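Local coordinates for putative chorismate mutase (Yersinia pestis biovar Microtus str. 91001, PDB 2GBB), which catalyses the Claisen rearrangement of chorismate to prephenate as a secreted, all-helical chorismate mutase, at residues A69-I72 with Q73-R77; R34-E37 with E38-I41. One frame throughout, in Å; residues are numbered along the deposited sequence.

Interaction 1 (A69-I72 with Q73-R77); sequences AKAI and QYRYR. With SO4 (sulfate ion), chain F.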
loop_
_atom_site.group_PDB
_atom_site.type_symbol
_atom_site.label_atom_id
_atom_site.label_comp_id
_atom_site.label_asym_id
_atom_site.label_seq_id
_atom_site.Cartn_x
_atom_site.Cartn_y
_atom_site.Cartn_z
ATOM N N ALA A 69 -9.132 -6.152 2.256
ATOM C CA ALA A 69 -8.352 -6.009 3.429
ATOM C C ALA A 69 -6.881 -5.660 3.095
ATOM O O ALA A 69 -6.344 -4.712 3.654
ATOM C CB ALA A 69 -8.431 -7.305 4.217
ATOM N N LYS A 70 -6.239 -6.411 2.194
ATOM C CA LYS A 70 -4.891 -6.040 1.753
ATOM C C LYS A 70 -4.845 -4.643 1.137
ATOM O O LYS A 70 -3.918 -3.852 1.425
ATOM C CB LYS A 70 -4.297 -7.093 0.817
ATOM C CG LYS A 70 -4.090 -8.468 1.503
ATOM C CD LYS A 70 -3.201 -9.382 0.596
ATOM C CE LYS A 70 -3.810 -9.660 -0.741
ATOM N NZ LYS A 70 -3.173 -10.862 -1.267
ATOM N N ALA A 71 -5.846 -4.319 0.311
ATOM C CA ALA A 71 -5.881 -2.997 -0.315
ATOM C C ALA A 71 -5.819 -1.907 0.789
ATOM O O ALA A 71 -5.036 -0.959 0.732
ATOM C CB ALA A 71 -7.135 -2.860 -1.225
ATOM N N ILE A 72 -6.620 -2.076 1.824
ATOM C CA ILE A 72 -6.669 -1.138 2.938
ATOM C C ILE A 72 -5.319 -1.016 3.634
ATOM O O ILE A 72 -4.825 0.111 3.917
ATOM C CB ILE A 72 -7.722 -1.599 3.947
ATOM C CG1 ILE A 72 -9.135 -1.348 3.382
ATOM C CG2 ILE A 72 -7.470 -0.922 5.297
ATOM C CD1 ILE A 72 -10.265 -1.879 4.269
ATOM N N GLN A 73 -4.734 -2.187 3.925
ATOM C CA GLN A 73 -3.463 -2.270 4.616
ATOM C C GLN A 73 -2.353 -1.635 3.803
ATOM O O GLN A 73 -1.546 -0.908 4.346
ATOM C CB GLN A 73 -3.098 -3.715 4.913
ATOM C CG GLN A 73 -4.071 -4.431 5.895
ATOM C CD GLN A 73 -3.728 -5.907 5.956
ATOM O OE1 GLN A 73 -2.539 -6.170 6.363
ATOM N NE2 GLN A 73 -4.501 -6.794 5.518
ATOM N N TYR A 74 -2.312 -1.933 2.510
ATOM C CA TYR A 74 -1.286 -1.344 1.644
ATOM C C TYR A 74 -1.312 0.200 1.669
ATOM O O TYR A 74 -0.272 0.858 1.765
ATOM C CB TYR A 74 -1.543 -1.785 0.205
ATOM C CG TYR A 74 -0.909 -3.113 -0.182
ATOM C CD1 TYR A 74 0.423 -3.389 0.126
ATOM C CD2 TYR A 74 -1.691 -4.120 -0.819
ATOM C CE1 TYR A 74 1.012 -4.618 -0.223
ATOM C CE2 TYR A 74 -1.133 -5.336 -1.171
ATOM C CZ TYR A 74 0.190 -5.577 -0.868
ATOM O OH TYR A 74 0.672 -6.780 -1.237
ATOM N N ARG A 75 -2.535 0.731 1.596
ATOM C CA ARG A 75 -2.812 2.138 1.611
ATOM C C ARG A 75 -2.382 2.772 2.919
ATOM O O ARG A 75 -1.762 3.833 2.886
ATOM C CB ARG A 75 -4.285 2.369 1.281
ATOM C CG ARG A 75 -4.503 2.258 -0.211
ATOM C CD ARG A 75 -5.978 2.403 -0.686
ATOM N NE ARG A 75 -6.043 1.971 -2.089
ATOM C CZ ARG A 75 -6.935 1.120 -2.596
ATOM N NH1 ARG A 75 -7.895 0.611 -1.812
ATOM N NH2 ARG A 75 -6.863 0.761 -3.893
ATOM N N TYR A 76 -2.630 2.093 4.058
ATOM C CA TYR A 76 -2.120 2.558 5.325
ATOM C C TYR A 76 -0.622 2.549 5.356
ATOM O O TYR A 76 -0.013 3.510 5.873
ATOM C CB TYR A 76 -2.690 1.774 6.530
ATOM C CG TYR A 76 -4.056 2.329 7.005
ATOM C CD1 TYR A 76 -4.135 3.561 7.693
ATOM C CD2 TYR A 76 -5.232 1.655 6.702
ATOM C CE1 TYR A 76 -5.394 4.088 8.116
ATOM C CE2 TYR A 76 -6.473 2.107 7.152
ATOM C CZ TYR A 76 -6.558 3.358 7.832
ATOM O OH TYR A 76 -7.806 3.823 8.236
ATOM N N ARG A 77 0.001 1.476 4.847
ATOM C CA ARG A 77 1.491 1.422 4.901
ATOM C C ARG A 77 2.061 2.653 4.142
ATOM O O ARG A 77 2.975 3.327 4.608
ATOM C CB ARG A 77 2.055 0.142 4.263
ATOM C CG ARG A 77 1.993 -1.125 5.019
ATOM C CD ARG A 77 2.793 -1.114 6.334
ATOM N NE ARG A 77 4.212 -1.479 6.301
ATOM C CZ ARG A 77 4.689 -2.706 6.160
ATOM N NH1 ARG A 77 3.871 -3.714 5.955
ATOM N NH2 ARG A 77 5.990 -2.923 6.166
HETATM S S SO4 F . -8.467 6.749 10.093
HETATM O O1 SO4 F . -7.438 5.882 9.554
HETATM O O2 SO4 F . -8.758 6.326 11.455
HETATM O O3 SO4 F . -7.986 8.130 10.087
HETATM O O4 SO4 F . -9.674 6.682 9.278
HETATM O O HOH W 1 -1.034 -8.544 -2.521
#
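Residues Ala69 to Arg77 form one uninterrupted run of alpha helix, in which the amides of Gln73, Tyr74, Arg75 and Tyr76 bond the carbonyls four residues back, Tyr74 N lying 2.7 Å from Lys70 O. The carbonyl O of Ala69 takes a second, weak hydrogen bond from Gln73 NE2 at 3.3 Å, with an N-H...O angle of 133°. With CG beside the backbone N (chi1 -64°), the extended Gln73 side chain runs back along the helix toward that carbonyl. In the crystal, Lys24 donating to OE1 and a citrate, probably a crystallisation component, accepting from NE2 set which way round the amide sits. Lys24 and the run Ala69 to Gln73 probably belong to the substrate-binding site.

One turn apart, Ile72 and Tyr76 lie side by side, Ile72 CG2 meeting the ring edge in plane, 3.7 Å from Tyr76 CE2. Tyr76 OH donates to a sulfate, probably from the crystallisation liquor and also held by Lys18; the bond is very short, its exact length doubtful. Lys70 and Tyr74 share a water, 2.8 Å from Tyr74 OH and only weakly bound by Lys70 NZ, whose main partners are Glu37 and Glu32. Ala71 CB lies 3.6 Å from Arg75 NH1, its small methyl letting the guanidinium come close to the helix. Arg75 bridges outward to Asp142 and to Asp79 of the second subunit, while helix 17-26 covers Ala69 and Gln73 through Met17 and Val20.

Interaction 2 (R34-E37 with E38-I41); sequences RIQE and EKVI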
loop_
_atom_site.group_PDB
_atom_site.type_symbol
_atom_site.label_atom_id
_atom_site.label_comp_id
_atom_site.label_asym_id
_atom_site.label_seq_id
_atom_site.Cartn_x
_atom_site.Cartn_y
_atom_site.Cartn_z
ATOM N N ARG A 34 0.537 -15.567 2.411
ATOM C CA ARG A 34 -0.269 -16.615 1.816
ATOM C C ARG A 34 -0.602 -17.742 2.747
ATOM O O ARG A 34 -1.660 -18.367 2.619
ATOM C CB ARG A 34 0.417 -17.201 0.583
ATOM C CG ARG A 34 0.273 -16.254 -0.608
ATOM C CD ARG A 34 1.065 -16.674 -1.845
ATOM N NE ARG A 34 0.536 -15.869 -2.960
ATOM C CZ ARG A 34 0.545 -16.214 -4.244
ATOM N NH1 ARG A 34 1.108 -17.340 -4.661
ATOM N NH2 ARG A 34 -0.019 -15.409 -5.127
ATOM N N ILE A 35 0.287 -17.993 3.705
ATOM C CA ILE A 35 -0.025 -18.964 4.732
ATOM C C ILE A 35 -1.256 -18.538 5.486
ATOM O O ILE A 35 -2.196 -19.342 5.677
ATOM C CB ILE A 35 1.162 -19.185 5.685
ATOM C CG1 ILE A 35 2.429 -19.634 4.899
ATOM C CG2 ILE A 35 0.789 -20.253 6.801
ATOM C CD1 ILE A 35 2.224 -20.848 3.934
ATOM N N GLN A 36 -1.240 -17.284 5.958
ATOM C CA GLN A 36 -2.406 -16.739 6.690
ATOM C C GLN A 36 -3.671 -16.745 5.786
ATOM O O GLN A 36 -4.786 -17.024 6.249
ATOM C CB GLN A 36 -2.112 -15.296 7.162
ATOM C CG GLN A 36 -3.305 -14.583 7.918
ATOM C CD GLN A 36 -3.803 -15.311 9.193
ATOM O OE1 GLN A 36 -2.973 -16.163 9.796
ATOM N NE2 GLN A 36 -4.933 -15.073 9.629
ATOM N N GLU A 37 -3.509 -16.423 4.517
ATOM C CA GLU A 37 -4.680 -16.380 3.600
ATOM C C GLU A 37 -5.279 -17.767 3.412
ATOM O O GLU A 37 -6.481 -17.927 3.504
ATOM C CB GLU A 37 -4.296 -15.753 2.256
ATOM C CG GLU A 37 -3.782 -14.315 2.405
ATOM C CD GLU A 37 -3.330 -13.726 1.072
ATOM O OE1 GLU A 37 -3.397 -14.447 0.022
ATOM O OE2 GLU A 37 -2.921 -12.532 1.057
ATOM N N GLU A 38 -4.455 -18.791 3.196
ATOM C CA GLU A 38 -5.019 -20.161 3.069
ATOM C C GLU A 38 -5.742 -20.607 4.342
ATOM O O GLU A 38 -6.767 -21.327 4.306
ATOM C CB GLU A 38 -3.921 -21.193 2.699
ATOM C CG GLU A 38 -3.260 -20.899 1.382
ATOM C CD GLU A 38 -4.268 -21.014 0.227
ATOM O OE1 GLU A 38 -4.796 -22.116 -0.009
ATOM O OE2 GLU A 38 -4.521 -20.015 -0.452
ATOM N N LYS A 39 -5.194 -20.197 5.482
ATOM C CA LYS A 39 -5.781 -20.525 6.781
ATOM C C LYS A 39 -7.198 -19.896 6.901
ATOM O O LYS A 39 -8.151 -20.548 7.292
ATOM C CB LYS A 39 -4.808 -20.050 7.889
ATOM C CG LYS A 39 -5.181 -20.443 9.283
ATOM C CD LYS A 39 -4.357 -19.658 10.342
ATOM C CE LYS A 39 -5.151 -19.768 11.683
ATOM N NZ LYS A 39 -4.226 -19.762 12.854
ATOM N N VAL A 40 -7.320 -18.641 6.501
ATOM C CA VAL A 40 -8.571 -17.905 6.588
ATOM C C VAL A 40 -9.585 -18.539 5.639
ATOM O O VAL A 40 -10.739 -18.762 6.006
ATOM C CB VAL A 40 -8.303 -16.409 6.230
ATOM C CG1 VAL A 40 -9.588 -15.674 5.774
ATOM C CG2 VAL A 40 -7.620 -15.685 7.408
ATOM N N ILE A 41 -9.123 -18.883 4.426
ATOM C CA ILE A 41 -9.927 -19.570 3.414
ATOM C C ILE A 41 -10.351 -20.957 3.893
ATOM O O ILE A 41 -11.540 -21.302 3.821
ATOM C CB ILE A 41 -9.189 -19.639 2.034
ATOM C CG1 ILE A 41 -8.953 -18.219 1.481
ATOM C CG2 ILE A 41 -9.969 -20.549 1.024
ATOM C CD1 ILE A 41 -8.052 -18.191 0.192
HETATM O O HOH W 2 -3.093 -17.253 -0.933
#
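Arg34 opens the first turn of helix 34-50, Arg34 O accepting Glu38 N at 2.9 Å. The side chain of Glu38 packs against the same carbonyl, Glu38 CG lying 3.2 Å from Arg34 O. Ile35 contributes through its backbone, Ile35 O receiving Lys39 N at 3.1 Å.

Gln36 carries most of the side-chain contact. Its CG is anti to the backbone N (chi1 178°) and the chain bends at chi2, which carries the amide forward over the next turn. There Gln36 NE2 lies 3.5 Å from Val40 CG2, while OE1 is 3.8 Å from Lys39 CD. These are van der Waals contacts, for which the methylenes of lysine and a valine methyl are well suited; Gln36 O meanwhile accepts Val40 N.

Glu37 stretches out beyond CG, and a water bridges it to its neighbour, donating to Glu37 OE1 at 3.0 Å and to Glu38 OE2 at 3.1 Å. The two carboxylates stay 5.7 Å apart (Glu37 OE1 to Glu38 OE2), and the water between them probably eases their mutual repulsion. The other oxygen, Glu37 OE2, forms a salt bridge with Lys70, probably one of the substrate-binding residues, and with Glu32 probably helps to position that lysine.

Arg34, Glu38 and Lys39 are exposed, as charged side chains suit, and so is Ile35; elsewhere the turn packs on helix 55-82, Val40 against Met62 and Ile66, Ile41 against Lys59.

Overall arrangement
From the N terminus the chain runs through helices 7-14 and 17-26 before interaction 2 opens helix 34-50; helix 55-82 follows and carries interaction 1. The two are therefore in series, neither nested nor crossing, and each is local to one helix, closing a helical turn and no long loop. Their centres are about 17 Å apart, yet they touch through a salt bridge, Lys70 NZ to Glu37 OE2 at 2.9 Å, which ties the start of helix 34-50 to the middle of helix 55-82. Through 69-77 the link extends to helix 17-26 and to the second subunit, joining probable substrate-site residues with the helical bundle and the dimer interface.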